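Local coordinates for protein ketosynthase (Streptomyces sp. MSC090213JE08, PDB 6KXF) that probably belongs to the 3-oxoacyl-[acyl-carrier-protein] synthase machinery that lengthens acyl chains carried on acyl carrier protein, at residues B[255-260]-B[365-370]; B[200-205]-B[236-241]; B[176-181]-B[330-335]. All coordinates share one frame; numbering follows the deposited sequence.

Overall arrangement
Followed from the N terminus, the chain first reaches 176-181, at the start of helix 180-193. Interaction 3 closes a long loop there by pairing it with 330-335, the segment leading into helix 332-345. Interaction 2 is nested inside that loop: strand 199-206 pairs antiparallel with strand 232-240 after an intervening helix, 210-218. Strand 250-259 follows directly, and interaction 1 opens on it, still inside the loop, but closes only at 365-370, so interactions 1 and 3 cross. Interactions 1 and 2 lie in the sheet and interaction 3 joins the N-terminal parts of two helices between them: Val-179 packs on Ala-365 and Ala-367, and Ser-204 reaches Ser-334.

Interaction 1 of 3, residues B[255-260]-B[365-370]; sequences VETRVD and AVAVAV
Strands 250-259 and 365-373 are antiparallel neighbours in the sheet, and from Val-255 opposite Ala-369 to Val-259 opposite Ala-365 they keep an unbroken register. Glu-256 and Val-368 form one hydrogen-bonded pair, with Glu-256 N to Val-368 O at 3.0 Å and Val-368 N to Glu-256 O at 2.9 Å. Arg-258 and Val-366 form the next, Val-366 N reaching Arg-258 O at 3.0 Å. Between these pairs Thr-257 faces Ala-367 without backbone bonds, and here the ladder gains an extra rung. With OG1 anti to the backbone N (chi1 -175°), the threonine hydroxyl is placed beside the carbonyl of Val-366 and donates to Val-366 O at 2.8 Å. That oxygen already accepts from Arg-258 N at 3.0 Å. The two donors come from opposite faces of the carbonyl plane, OG1 tilted 30° from it and the amide N 24°, so they share the oxygen without competing for one place. A valine at Thr-257 would probably cost Val-366 O its second donor, the hydroxyl, and the strands their side-chain tie. On the same face of the sheet Val-255 CG2 meets Ala-369 CB at 4.3 Å, and Leu-182 and Leu-185 of helix 180-193 pack against this side. On the reverse face Glu-256 and Val-366 touch helix 265-280, where Glu-256 OE1 forms a salt bridge with Arg-279. Thr-257 and Val-259 also pack on Glu-162 and Ala-153 of the neighbouring ketosynthase chain. With small alanines on one strand facing larger residues on the other, the interstrand grip is mainly polar: four main-chain bonds plus one hydroxyl, with two donors sharing the single carbonyl of Val-366.

Interaction 2 of 3, residues B[200-205]-B[236-241]; sequences YLVGSA and FLVEQA
Tyr-200, Leu-201 and Val-202 lie against Val-238, Leu-237 and Phe-236 in antiparallel register, and the close contact is confined to these three pairs. Phe-236 N donates to Val-202 O at 2.7 Å, and the phenyl ring visits the same oxygen: with CG beside the backbone N (chi1 -52°), its CD2 comes within 3.2 Å of Val-202 O, which sits at the ring edge near its plane. Val-202 N returns the bond to Phe-236 O at 2.9 Å. One step along, Val-238 N meets Tyr-200 O at 2.8 Å. On the face that carries Tyr-200, Val-202, Phe-236 and Val-238 the valines cross obliquely, CG2 of Val-202 to CG2 of Val-238 at 3.8 Å, while the Tyr-200 ring leaves the pair and leans on Tyr-187 and Leu-191 of helix 180-193. The other face holds a looser apolar touch, Leu-201 CD1 to Leu-237 CD1 at 4.0 Å. The two short segments run at 137°, a strongly twisted antiparallel pair. Past Val-202 the partners lie before Phe-236, the ladder continuing from Ser-204 to Gly-234. The loose side is Glu-239 to Ala-241, where Gln-240 and Ala-241 are partly exposed. Strand 199-206, parallel to 114-119 on one side and antiparallel to 232-240 on the other, builds the mixed sheet expected of the N-terminal half of a thiolase-fold ketosynthase.

Interaction 3 of 3, residues B[176-181]-B[330-335]; sequences GGRVSG and AASASF
Ser-180 and Ala-330 face each other across the contact, OG of the serine lying 3.5 Å from CB of the alanine. That hydroxyl is turned back on its own segment: OG stands between the backbone N and the carbonyl carbon (chi1 71°) and donates in the carbonyl plane to Gly-177 O at 2.8 Å. Gly-177 O also takes the Ser-180 N-H, and from across the contact the CA-H of Ala-330 points at it, CA to O 3.2 Å with 160° at the hydrogen. Arg-178 leads away from 330-335 at its base, yet its bent chain runs past Ser-332, the methylene CD lying 3.7 Å from Ser-332 OG. Neither polar end is spent here: the guanidinium forms a salt bridge with Asp-327, and Ser-332 OG bonds to Gly-329 O. Ala-333 sends its methyl toward the first segment, CB to Arg-178 O 3.8 Å and to Gly-181 CA 4.3 Å. A CB on Gly-181 would come tight against Ala-333 CB and Ser-334 OG, consistent with glycine allowing the close approach. No direct hydrogen bond joins the segments. A single water does the joining, accepting from Gly-181 N at 2.9 Å and from Ala-333 N, with the carbonyl oxygens of Arg-178 and Ala-330 both within donating distance. The N-terminal parts of two helices meeting in this way match the central helices of the two thiolase-fold halves. By comparison with the family, Arg-178 appears to occupy the place of the nucleophilic cysteine of active ketosynthases, consistent with a chain-length-factor-like subunit.

Interaction 1 of 3, residues B[255-260]-B[365-370]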
ATOM      1  N   VAL B 255       9.940   0.323 -19.519  1.00 52.59           N
ATOM      2  CA  VAL B 255       9.263   1.265 -18.645  1.00 50.83           C
ATOM      3  C   VAL B 255      10.357   2.056 -17.915  1.00 46.91           C
ATOM      4  O   VAL B 255      11.221   1.480 -17.305  1.00 45.51           O
ATOM      5  CB  VAL B 255       8.307   0.569 -17.664  1.00 48.12           C
ATOM      6  CG1 VAL B 255       7.434   1.584 -16.946  1.00 45.10           C
ATOM      7  CG2 VAL B 255       7.436  -0.468 -18.362  1.00 49.40           C
ATOM      8  N   GLU B 256      10.344   3.382 -18.065  1.00 50.50           N
ATOM      9  CA  GLU B 256      11.383   4.263 -17.482  1.00 48.68           C
ATOM     10  C   GLU B 256      10.673   5.364 -16.691  1.00 45.59           C
ATOM     11  O   GLU B 256       9.574   5.776 -17.024  1.00 45.06           O
ATOM     12  CB  GLU B 256      12.312   4.844 -18.557  1.00 49.64           C
ATOM     13  CG  GLU B 256      13.202   3.801 -19.211  1.00 54.34           C
ATOM     14  CD  GLU B 256      14.174   3.103 -18.264  1.00 60.30           C
ATOM     15  OE1 GLU B 256      14.377   1.858 -18.389  1.00 58.69           O
ATOM     16  OE2 GLU B 256      14.738   3.807 -17.416  1.00 65.51           O
ATOM     17  N   THR B 257      11.320   5.849 -15.633  1.00 43.89           N
ATOM     18  CA  THR B 257      10.650   6.846 -14.784  1.00 48.43           C
ATOM     19  C   THR B 257      11.707   7.826 -14.261  1.00 44.62           C
ATOM     20  O   THR B 257      12.910   7.556 -14.287  1.00 44.44           O
ATOM     21  CB  THR B 257       9.777   6.113 -13.755  1.00 58.28           C
ATOM     22  OG1 THR B 257       9.003   7.034 -12.972  1.00 63.08           O
ATOM     23  CG2 THR B 257      10.614   5.221 -12.870  1.00 52.18           C
ATOM     24  N   ARG B 258      11.246   9.013 -13.886  1.00 41.77           N
ATOM     25  CA  ARG B 258      12.106  10.037 -13.351  1.00 44.98           C
ATOM     26  C   ARG B 258      11.297  10.838 -12.345  1.00 43.00           C
ATOM     27  O   ARG B 258      10.072  10.842 -12.395  1.00 43.10           O
ATOM     28  CB  ARG B 258      12.589  11.004 -14.429  1.00 45.09           C
ATOM     29  CG  ARG B 258      13.757  10.500 -15.258  1.00 58.90           C
ATOM     30  CD  ARG B 258      14.166  11.559 -16.269  1.00 58.18           C
ATOM     31  NE  ARG B 258      15.120  12.516 -15.729  1.00 51.68           N
ATOM     32  CZ  ARG B 258      16.433  12.299 -15.648  1.00 59.40           C
ATOM     33  NH1 ARG B 258      16.942  11.098 -15.886  1.00 61.51           N
ATOM     34  NH2 ARG B 258      17.234  13.284 -15.299  1.00 60.65           N
ATOM     35  N   VAL B 259      12.007  11.591 -11.509  1.00 42.93           N
ATOM     36  CA  VAL B 259      11.388  12.606 -10.677  1.00 37.96           C
ATOM     37  C   VAL B 259      11.889  13.963 -11.160  1.00 38.72           C
ATOM     38  O   VAL B 259      13.097  14.140 -11.337  1.00 41.03           O
ATOM     39  CB  VAL B 259      11.677  12.384  -9.191  1.00 41.29           C
ATOM     40  CG1 VAL B 259      11.068  13.496  -8.372  1.00 40.29           C
ATOM     41  CG2 VAL B 259      11.165  11.028  -8.721  1.00 44.15           C
ATOM     42  N   ASP B 260      10.936  14.856 -11.455  1.00 40.96           N
ATOM     43  CA  ASP B 260      11.194  16.226 -11.824  1.00 44.02           C
ATOM     44  C   ASP B 260      11.633  16.993 -10.571  1.00 42.32           C
ATOM     45  O   ASP B 260      10.833  17.377  -9.787  1.00 53.88           O
ATOM     46  CB  ASP B 260       9.938  16.871 -12.429  1.00 45.13           C
ATOM     47  CG  ASP B 260      10.141  18.298 -12.922  1.00 51.60           C
ATOM     48  OD1 ASP B 260      11.324  18.700 -13.056  1.00 49.76           O
ATOM     49  OD2 ASP B 260       9.113  19.012 -13.153  1.00 57.57           O
ATOM     50  N   ALA B 365       6.525  13.028 -10.313  1.00 42.78           N
ATOM     51  CA  ALA B 365       6.972  11.884 -11.102  1.00 41.06           C
ATOM     52  C   ALA B 365       6.523  11.982 -12.573  1.00 42.81           C
ATOM     53  O   ALA B 365       5.500  12.535 -12.902  1.00 41.57           O
ATOM     54  CB  ALA B 365       6.500  10.620 -10.454  1.00 43.24           C
ATOM     55  N   VAL B 366       7.352  11.408 -13.443  1.00 40.32           N
ATOM     56  CA  VAL B 366       7.073  11.176 -14.839  1.00 39.68           C
ATOM     57  C   VAL B 366       7.416   9.711 -15.122  1.00 41.15           C
ATOM     58  O   VAL B 366       8.345   9.197 -14.558  1.00 39.75           O
ATOM     59  CB  VAL B 366       7.964  12.117 -15.670  1.00 43.32           C
ATOM     60  CG1 VAL B 366       8.167  11.616 -17.084  1.00 45.91           C
ATOM     61  CG2 VAL B 366       7.449  13.559 -15.616  1.00 43.72           C
ATOM     62  N   ALA B 367       6.698   9.095 -16.066  1.00 41.41           N
ATOM     63  CA  ALA B 367       6.848   7.713 -16.411  1.00 40.85           C
ATOM     64  C   ALA B 367       6.486   7.531 -17.890  1.00 40.67           C
ATOM     65  O   ALA B 367       5.521   8.069 -18.354  1.00 40.39           O
ATOM     66  CB  ALA B 367       5.980   6.852 -15.531  1.00 44.79           C
ATOM     67  N   VAL B 368       7.287   6.752 -18.604  1.00 43.13           N
ATOM     68  CA  VAL B 368       7.013   6.467 -19.995  1.00 45.69           C
ATOM     69  C   VAL B 368       7.141   4.969 -20.223  1.00 45.52           C
ATOM     70  O   VAL B 368       8.129   4.374 -19.817  1.00 43.94           O
ATOM     71  CB  VAL B 368       7.977   7.226 -20.921  1.00 43.28           C
ATOM     72  CG1 VAL B 368       7.728   6.887 -22.384  1.00 46.04           C
ATOM     73  CG2 VAL B 368       7.870   8.723 -20.708  1.00 44.08           C
ATOM     74  N   ALA B 369       6.189   4.406 -20.975  1.00 44.08           N
ATOM     75  CA  ALA B 369       6.277   3.018 -21.383  1.00 45.14           C
ATOM     76  C   ALA B 369       6.288   2.950 -22.917  1.00 47.76           C
ATOM     77  O   ALA B 369       5.552   3.698 -23.572  1.00 54.97           O
ATOM     78  CB  ALA B 369       5.130   2.240 -20.794  1.00 43.63           C
ATOM     79  N   VAL B 370       7.103   2.032 -23.437  1.00 44.39           N
ATOM     80  CA  VAL B 370       7.238   1.753 -24.858  1.00 50.50           C
ATOM     81  C   VAL B 370       6.781   0.311 -25.114  1.00 51.95           C
ATOM     82  O   VAL B 370       7.345  -0.644 -24.543  1.00 50.94           O
ATOM     83  CB  VAL B 370       8.674   1.980 -25.352  1.00 49.26           C
ATOM     84  CG1 VAL B 370       8.861   1.507 -26.803  1.00 53.77           C
ATOM     85  CG2 VAL B 370       9.079   3.433 -25.218  1.00 49.72           C
TER

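Interaction 2 of 3, residues B[200-205]-B[236-241]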
ATOM      1  N   TYR B 200       0.651 -11.943 -14.439  1.00 42.96           N
ATOM      2  CA  TYR B 200       0.279 -10.821 -13.559  1.00 44.36           C
ATOM      3  C   TYR B 200      -1.039 -10.200 -14.022  1.00 40.88           C
ATOM      4  O   TYR B 200      -1.283 -10.084 -15.214  1.00 46.27           O
ATOM      5  CB  TYR B 200       1.400  -9.770 -13.535  1.00 39.08           C
ATOM      6  CG  TYR B 200       2.065  -9.599 -12.193  1.00 38.45           C
ATOM      7  CD1 TYR B 200       1.496  -8.824 -11.188  1.00 40.49           C
ATOM      8  CD2 TYR B 200       3.276 -10.192 -11.935  1.00 40.55           C
ATOM      9  CE1 TYR B 200       2.131  -8.647  -9.964  1.00 40.69           C
ATOM     10  CE2 TYR B 200       3.927 -10.026 -10.722  1.00 42.62           C
ATOM     11  CZ  TYR B 200       3.354  -9.258  -9.732  1.00 40.17           C
ATOM     12  OH  TYR B 200       3.984  -9.154  -8.521  1.00 40.89           O
ATOM     13  N   LEU B 201      -1.880  -9.850 -13.059  1.00 41.62           N
ATOM     14  CA  LEU B 201      -2.905  -8.832 -13.225  1.00 45.61           C
ATOM     15  C   LEU B 201      -2.250  -7.502 -12.840  1.00 50.36           C
ATOM     16  O   LEU B 201      -1.807  -7.357 -11.702  1.00 43.13           O
ATOM     17  CB  LEU B 201      -4.101  -9.073 -12.306  1.00 41.72           C
ATOM     18  CG  LEU B 201      -5.138 -10.082 -12.779  1.00 50.72           C
ATOM     19  CD1 LEU B 201      -4.517 -11.447 -12.988  1.00 53.53           C
ATOM     20  CD2 LEU B 201      -6.297 -10.165 -11.799  1.00 54.23           C
ATOM     21  N   VAL B 202      -2.210  -6.559 -13.780  1.00 44.89           N
ATOM     22  CA  VAL B 202      -1.635  -5.235 -13.569  1.00 43.36           C
ATOM     23  C   VAL B 202      -2.682  -4.188 -13.913  1.00 45.90           C
ATOM     24  O   VAL B 202      -3.258  -4.228 -15.026  1.00 44.67           O
ATOM     25  CB  VAL B 202      -0.388  -5.038 -14.453  1.00 46.47           C
ATOM     26  CG1 VAL B 202       0.189  -3.630 -14.311  1.00 50.02           C
ATOM     27  CG2 VAL B 202       0.679  -6.089 -14.201  1.00 49.47           C
ATOM     28  N   GLY B 203      -2.880  -3.215 -13.025  1.00 42.63           N
ATOM     29  CA  GLY B 203      -3.670  -2.049 -13.411  1.00 45.14           C
ATOM     30  C   GLY B 203      -3.667  -0.950 -12.374  1.00 48.54           C
ATOM     31  O   GLY B 203      -2.818  -0.932 -11.455  1.00 41.84           O
ATOM     32  N   SER B 204      -4.674  -0.080 -12.479  1.00 41.56           N
ATOM     33  CA  SER B 204      -4.812   1.041 -11.562  1.00 43.90           C
ATOM     34  C   SER B 204      -6.251   1.520 -11.543  1.00 41.90           C
ATOM     35  O   SER B 204      -7.050   1.218 -12.447  1.00 49.15           O
ATOM     36  CB  SER B 204      -3.861   2.146 -11.928  1.00 46.86           C
ATOM     37  OG  SER B 204      -4.032   2.565 -13.275  1.00 43.73           O
ATOM     38  N   ALA B 205      -6.602   2.261 -10.493  1.00 44.65           N
ATOM     39  CA  ALA B 205      -7.965   2.561 -10.265  1.00 40.58           C
ATOM     40  C   ALA B 205      -8.127   3.788  -9.375  1.00 44.44           C
ATOM     41  O   ALA B 205      -7.299   4.021  -8.474  1.00 46.62           O
ATOM     42  CB  ALA B 205      -8.613   1.326  -9.683  1.00 39.66           C
ATOM     43  N   PHE B 236      -4.820  -5.294 -17.013  1.00 42.10           N
ATOM     44  CA  PHE B 236      -4.151  -6.035 -18.035  1.00 41.90           C
ATOM     45  C   PHE B 236      -3.772  -7.401 -17.467  1.00 50.66           C
ATOM     46  O   PHE B 236      -3.482  -7.524 -16.254  1.00 46.59           O
ATOM     47  CB  PHE B 236      -2.924  -5.254 -18.508  1.00 43.30           C
ATOM     48  CG  PHE B 236      -3.345  -3.870 -18.872  1.00 50.10           C
ATOM     49  CD1 PHE B 236      -3.925  -3.636 -20.112  1.00 48.35           C
ATOM     50  CD2 PHE B 236      -3.324  -2.851 -17.927  1.00 52.66           C
ATOM     51  CE1 PHE B 236      -4.433  -2.384 -20.424  1.00 51.85           C
ATOM     52  CE2 PHE B 236      -3.791  -1.589 -18.255  1.00 58.04           C
ATOM     53  CZ  PHE B 236      -4.359  -1.364 -19.499  1.00 60.05           C
ATOM     54  N   LEU B 237      -3.826  -8.419 -18.328  1.00 51.31           N
ATOM     55  CA  LEU B 237      -3.233  -9.706 -18.064  1.00 48.42           C
ATOM     56  C   LEU B 237      -1.901  -9.704 -18.780  1.00 51.21           C
ATOM     57  O   LEU B 237      -1.852  -9.410 -20.003  1.00 51.55           O
ATOM     58  CB  LEU B 237      -4.122 -10.840 -18.584  1.00 57.63           C
ATOM     59  CG  LEU B 237      -3.636 -12.252 -18.242  1.00 58.04           C
ATOM     60  CD1 LEU B 237      -3.902 -12.547 -16.780  1.00 57.36           C
ATOM     61  CD2 LEU B 237      -4.308 -13.287 -19.137  1.00 69.70           C
ATOM     62  N   VAL B 238      -0.840  -9.982 -18.012  1.00 40.69           N
ATOM     63  CA  VAL B 238       0.523  -9.974 -18.507  1.00 43.44           C
ATOM     64  C   VAL B 238       1.127 -11.375 -18.361  1.00 46.15           C
ATOM     65  O   VAL B 238       0.907 -12.075 -17.361  1.00 48.01           O
ATOM     66  CB  VAL B 238       1.361  -8.926 -17.750  1.00 44.66           C
ATOM     67  CG1 VAL B 238       2.759  -8.784 -18.317  1.00 51.86           C
ATOM     68  CG2 VAL B 238       0.633  -7.591 -17.730  1.00 47.86           C
ATOM     69  N   GLU B 239       1.960 -11.749 -19.333  1.00 43.85           N
ATOM     70  CA  GLU B 239       2.463 -13.111 -19.456  1.00 46.17           C
ATOM     71  C   GLU B 239       3.858 -12.981 -20.008  1.00 45.14           C
ATOM     72  O   GLU B 239       4.216 -11.899 -20.483  1.00 47.71           O
ATOM     73  CB  GLU B 239       1.618 -13.955 -20.422  1.00 49.36           C
ATOM     74  CG  GLU B 239       0.183 -14.152 -19.951  1.00 54.19           C
ATOM     75  CD  GLU B 239      -0.666 -15.257 -20.596  1.00 61.91           C
ATOM     76  OE1 GLU B 239      -1.823 -14.951 -20.995  1.00 51.89           O
ATOM     77  OE2 GLU B 239      -0.211 -16.433 -20.635  1.00 56.55           O
ATOM     78  N   GLN B 240       4.645 -14.054 -19.911  1.00 45.70           N
ATOM     79  CA  GLN B 240       5.951 -14.071 -20.568  1.00 52.72           C
ATOM     80  C   GLN B 240       5.686 -14.488 -22.023  1.00 55.87           C
ATOM     81  O   GLN B 240       4.846 -15.345 -22.235  1.00 63.32           O
ATOM     82  CB  GLN B 240       6.928 -14.944 -19.767  1.00 55.30           C
ATOM     83  CG  GLN B 240       7.018 -14.483 -18.320  1.00 57.34           C
ATOM     84  CD  GLN B 240       7.911 -15.294 -17.422  1.00 74.63           C
ATOM     85  OE1 GLN B 240       8.947 -14.806 -16.972  1.00 81.15           O
ATOM     86  NE2 GLN B 240       7.482 -16.509 -17.107  1.00 75.09           N
ATOM     87  N   ALA B 241       6.330 -13.811 -22.988  1.00 53.89           N
ATOM     88  CA  ALA B 241       6.177 -14.074 -24.425  1.00 57.12           C
ATOM     89  C   ALA B 241       6.255 -15.584 -24.697  1.00 55.81           C
ATOM     90  O   ALA B 241       5.286 -16.193 -25.115  1.00 61.60           O
ATOM     91  CB  ALA B 241       7.233 -13.319 -25.198  1.00 58.54           C
TER

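Interaction 3 of 3, residues B[176-181]-B[330-335]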
ATOM      1  N   GLY B 176       1.175   6.717  -6.373  1.00 39.14           N
ATOM      2  CA  GLY B 176       1.808   7.458  -7.449  1.00 40.10           C
ATOM      3  C   GLY B 176       0.836   8.238  -8.333  1.00 41.93           C
ATOM      4  O   GLY B 176       1.273   8.918  -9.263  1.00 42.80           O
ATOM      5  N   GLY B 177      -0.463   8.120  -8.065  1.00 42.31           N
ATOM      6  CA  GLY B 177      -1.495   8.838  -8.810  1.00 45.42           C
ATOM      7  C   GLY B 177      -1.416   8.508 -10.293  1.00 45.44           C
ATOM      8  O   GLY B 177      -1.488   7.354 -10.698  1.00 41.96           O
ATOM      9  N   ARG B 178      -1.121   9.520 -11.108  1.00 48.13           N
ATOM     10  CA  ARG B 178      -1.272   9.394 -12.536  1.00 45.54           C
ATOM     11  C   ARG B 178      -0.189   8.486 -13.115  1.00 42.96           C
ATOM     12  O   ARG B 178      -0.404   7.915 -14.165  1.00 42.88           O
ATOM     13  CB  ARG B 178      -1.201  10.769 -13.200  1.00 50.48           C
ATOM     14  CG  ARG B 178      -2.369  11.691 -12.894  1.00 53.41           C
ATOM     15  CD  ARG B 178      -2.716  12.450 -14.178  1.00 70.73           C
ATOM     16  NE  ARG B 178      -3.359  13.757 -14.109  1.00 70.96           N
ATOM     17  CZ  ARG B 178      -3.570  14.485 -13.011  1.00 86.61           C
ATOM     18  NH1 ARG B 178      -3.452  15.804 -13.077  1.00 78.26           N
ATOM     19  NH2 ARG B 178      -3.921  13.913 -11.868  1.00 87.54           N
ATOM     20  N   VAL B 179       0.982   8.375 -12.458  1.00 37.76           N
ATOM     21  CA  VAL B 179       2.007   7.459 -12.966  1.00 40.81           C
ATOM     22  C   VAL B 179       1.822   6.037 -12.398  1.00 35.97           C
ATOM     23  O   VAL B 179       2.588   5.161 -12.774  1.00 41.24           O
ATOM     24  CB  VAL B 179       3.446   7.943 -12.697  1.00 42.43           C
ATOM     25  CG1 VAL B 179       3.752   9.248 -13.433  1.00 47.42           C
ATOM     26  CG2 VAL B 179       3.747   8.062 -11.205  1.00 41.57           C
ATOM     27  N   SER B 180       0.857   5.821 -11.507  1.00 37.86           N
ATOM     28  CA  SER B 180       0.812   4.552 -10.730  1.00 41.23           C
ATOM     29  C   SER B 180       0.616   3.314 -11.638  1.00 46.62           C
ATOM     30  O   SER B 180       1.147   2.203 -11.353  1.00 40.02           O
ATOM     31  CB  SER B 180      -0.232   4.648  -9.660  1.00 40.69           C
ATOM     32  OG  SER B 180      -1.526   4.619 -10.216  1.00 40.78           O
ATOM     33  N   GLY B 181      -0.151   3.454 -12.739  1.00 44.41           N
ATOM     34  CA  GLY B 181      -0.323   2.302 -13.646  1.00 37.29           C
ATOM     35  C   GLY B 181       1.002   1.860 -14.200  1.00 37.82           C
ATOM     36  O   GLY B 181       1.211   0.689 -14.455  1.00 42.41           O
ATOM     37  N   ALA B 330      -5.519   7.944 -10.722  1.00 41.80           N
ATOM     38  CA  ALA B 330      -4.638   6.801 -10.816  1.00 43.72           C
ATOM     39  C   ALA B 330      -4.984   5.937 -12.026  1.00 42.29           C
ATOM     40  O   ALA B 330      -4.113   5.211 -12.533  1.00 47.78           O
ATOM     41  CB  ALA B 330      -4.696   6.003  -9.529  1.00 49.78           C
ATOM     42  N   ALA B 331      -6.241   6.002 -12.478  1.00 44.89           N
ATOM     43  CA  ALA B 331      -6.673   5.210 -13.637  1.00 46.40           C
ATOM     44  C   ALA B 331      -5.943   5.618 -14.920  1.00 42.92           C
ATOM     45  O   ALA B 331      -5.808   4.786 -15.868  1.00 47.52           O
ATOM     46  CB  ALA B 331      -8.170   5.301 -13.768  1.00 51.06           C
ATOM     47  N   SER B 332      -5.400   6.852 -14.956  1.00 45.10           N
ATOM     48  CA  SER B 332      -4.892   7.491 -16.203  1.00 45.35           C
ATOM     49  C   SER B 332      -4.070   6.564 -17.096  1.00 45.52           C
ATOM     50  O   SER B 332      -4.410   6.372 -18.240  1.00 48.40           O
ATOM     51  CB  SER B 332      -4.092   8.740 -15.920  1.00 50.36           C
ATOM     52  OG  SER B 332      -4.863   9.588 -15.084  1.00 54.77           O
ATOM     53  N   ALA B 333      -2.937   6.068 -16.606  1.00 44.04           N
ATOM     54  CA  ALA B 333      -2.002   5.365 -17.485  1.00 43.67           C
ATOM     55  C   ALA B 333      -2.579   4.028 -17.995  1.00 47.11           C
ATOM     56  O   ALA B 333      -2.191   3.583 -19.088  1.00 48.28           O
ATOM     57  CB  ALA B 333      -0.690   5.171 -16.800  1.00 43.48           C
ATOM     58  N   SER B 334      -3.464   3.401 -17.214  1.00 47.83           N
ATOM     59  CA  SER B 334      -4.139   2.145 -17.591  1.00 51.90           C
ATOM     60  C   SER B 334      -5.176   2.428 -18.701  1.00 50.57           C
ATOM     61  O   SER B 334      -5.271   1.681 -19.707  1.00 52.42           O
ATOM     62  CB  SER B 334      -4.755   1.459 -16.378  1.00 52.36           C
ATOM     63  OG  SER B 334      -3.763   0.964 -15.472  1.00 48.25           O
ATOM     64  N   PHE B 335      -5.916   3.530 -18.565  1.00 46.63           N
ATOM     65  CA  PHE B 335      -6.816   3.984 -19.647  1.00 46.45           C
ATOM     66  C   PHE B 335      -6.043   4.346 -20.923  1.00 49.91           C
ATOM     67  O   PHE B 335      -6.534   4.090 -22.026  1.00 53.06           O
ATOM     68  CB  PHE B 335      -7.673   5.163 -19.208  1.00 42.98           C
ATOM     69  CG  PHE B 335      -8.735   4.802 -18.226  1.00 44.79           C
ATOM     70  CD1 PHE B 335      -9.103   3.483 -18.025  1.00 44.28           C
ATOM     71  CD2 PHE B 335      -9.431   5.792 -17.573  1.00 43.35           C
ATOM     72  CE1 PHE B 335     -10.110   3.182 -17.130  1.00 40.73           C
ATOM     73  CE2 PHE B 335     -10.445   5.484 -16.692  1.00 44.85           C
ATOM     74  CZ  PHE B 335     -10.787   4.176 -16.479  1.00 40.38           C
TER
HETATM   75  O   HOH W   1      -1.851   5.633 -13.718  1.00 42.20           O